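Side-chain contact in putative triphosphoribosyl-dephospho-coA synthase (Archaeoglobus fulgidus DSM 4304, PDB 3H9P), which is of unknown function but may bind ATP and make triphosphoribosyl-dephospho-CoA, the precursor of a prosthetic group: residues P188-I191 against E197-E200. Residues are numbered along the deposited sequence; the frame is centred on the assembly and turned at random.
Sequences PLVI and EYAE
A199 meets V190 and I191 in a purely apolar contact, a compact example of how a small residue lets two consecutive helices come together. Its CB points at the helix 188-194 and is touched by both branched side chains. I191 supplies the closer approach: CG1 lies 3.4 Å from A199 CB, tighter than usual for two carbons, and it is the middle of the longer branch rather than its terminal CD1 that presses there. V190 uses a single methyl, CG1, which rests 3.6 Å from A199 CA and 3.7 Å from A199 CB. With CG1 anti to its own backbone N (chi1 170°), V190 extends this methyl across to the second helix. The CA atoms of I191 and A199 are 5.2 Å apart, the nearest pair across the segments, consistent with the small side chain of A199.

The same V190 methyl also reaches an aromatic neighbour, coming obliquely to the ring of Y198 with CG1 3.9 Å from CD2. W205 of the same helix packs edge-to-face with this ring, while the OH is hydrogen-bonded to D225 at the end of helix 212-225, whose K221 and L222 also touch the Y198 side chain.

P186 covers A199 from the loop preceding the first helix. Joined by a very short turn, helices 188-194 and 196-208 run roughly antiparallel but aslant, an alpha-alpha hairpin within this all-helical, CitG-family fold.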
loop_
_atom_site.group_PDB
_atom_site.type_symbol
_atom_site.label_atom_id
_atom_site.label_comp_id
_atom_site.label_asym_id
_atom_site.label_seq_id
_atom_site.Cartn_x
_atom_site.Cartn_y
_atom_site.Cartn_z
ATOM N N PRO A 188 -9.066 -5.848 0.667
ATOM C CA PRO A 188 -7.947 -5.015 0.250
ATOM C C PRO A 188 -7.712 -5.046 -1.278
ATOM O O PRO A 188 -7.384 -4.029 -1.865
ATOM C CB PRO A 188 -6.753 -5.615 1.015
ATOM C CG PRO A 188 -7.171 -6.952 1.438
ATOM C CD PRO A 188 -8.649 -6.875 1.645
ATOM N N LEU A 189 -7.927 -6.185 -1.921
ATOM C CA LEU A 189 -7.800 -6.250 -3.397
ATOM C C LEU A 189 -8.842 -5.408 -4.091
ATOM O O LEU A 189 -8.559 -4.690 -5.081
ATOM C CB LEU A 189 -7.949 -7.684 -3.882
ATOM C CG LEU A 189 -6.874 -8.647 -3.414
ATOM C CD1 LEU A 189 -7.253 -10.080 -3.877
ATOM C CD2 LEU A 189 -5.508 -8.228 -3.949
ATOM N N VAL A 190 -10.072 -5.492 -3.605
ATOM C CA VAL A 190 -11.124 -4.608 -4.122
ATOM C C VAL A 190 -10.770 -3.133 -3.824
ATOM O O VAL A 190 -10.909 -2.274 -4.697
ATOM C CB VAL A 190 -12.492 -5.002 -3.553
ATOM C CG1 VAL A 190 -13.549 -3.966 -3.877
ATOM C CG2 VAL A 190 -12.891 -6.381 -4.035
ATOM N N ILE A 191 -10.311 -2.843 -2.597
ATOM C CA ILE A 191 -9.947 -1.461 -2.224
ATOM C C ILE A 191 -8.991 -0.900 -3.277
ATOM O O ILE A 191 -9.216 0.192 -3.827
ATOM C CB ILE A 191 -9.282 -1.358 -0.794
ATOM C CG1 ILE A 191 -10.296 -1.645 0.327
ATOM C CG2 ILE A 191 -8.679 -0.019 -0.593
ATOM C CD1 ILE A 191 -9.694 -1.784 1.710
ATOM N N GLU A 197 -14.441 3.131 -0.979
ATOM C CA GLU A 197 -15.891 3.193 -0.876
ATOM C C GLU A 197 -16.618 2.045 -1.599
ATOM O O GLU A 197 -17.668 1.596 -1.140
ATOM C CB GLU A 197 -16.419 4.556 -1.294
ATOM C CG GLU A 197 -17.561 5.049 -0.401
ATOM C CD GLU A 197 -18.836 4.292 -0.691
ATOM O OE1 GLU A 197 -19.071 4.027 -1.894
ATOM O OE2 GLU A 197 -19.573 3.934 0.253
ATOM N N TYR A 198 -16.052 1.534 -2.688
ATOM C CA TYR A 198 -16.663 0.401 -3.375
ATOM C C TYR A 198 -16.452 -0.883 -2.571
ATOM O O TYR A 198 -17.369 -1.690 -2.417
ATOM C CB TYR A 198 -16.120 0.253 -4.810
ATOM C CG TYR A 198 -16.822 -0.813 -5.616
ATOM C CD1 TYR A 198 -17.675 -0.479 -6.678
ATOM C CD2 TYR A 198 -16.638 -2.154 -5.319
ATOM C CE1 TYR A 198 -18.334 -1.474 -7.401
ATOM C CE2 TYR A 198 -17.285 -3.154 -6.036
ATOM C CZ TYR A 198 -18.124 -2.816 -7.058
ATOM O OH TYR A 198 -18.733 -3.837 -7.729
ATOM N N ALA A 199 -15.251 -1.072 -2.036
ATOM C CA ALA A 199 -15.009 -2.180 -1.096
ATOM C C ALA A 199 -15.973 -2.174 0.135
ATOM O O ALA A 199 -16.524 -3.211 0.518
ATOM C CB ALA A 199 -13.549 -2.206 -0.668
ATOM N N GLU A 200 -16.172 -1.013 0.744
ATOM C CA GLU A 200 -17.073 -0.899 1.910
ATOM C C GLU A 200 -18.479 -1.256 1.483
ATOM O O GLU A 200 -19.250 -1.834 2.251
ATOM C CB GLU A 200 -17.064 0.521 2.482
ATOM C CG GLU A 200 -16.780 0.576 3.964
ATOM C CD GLU A 200 -15.331 0.951 4.266
ATOM O OE1 GLU A 200 -15.013 2.160 4.344
ATOM O OE2 GLU A 200 -14.497 0.043 4.433
#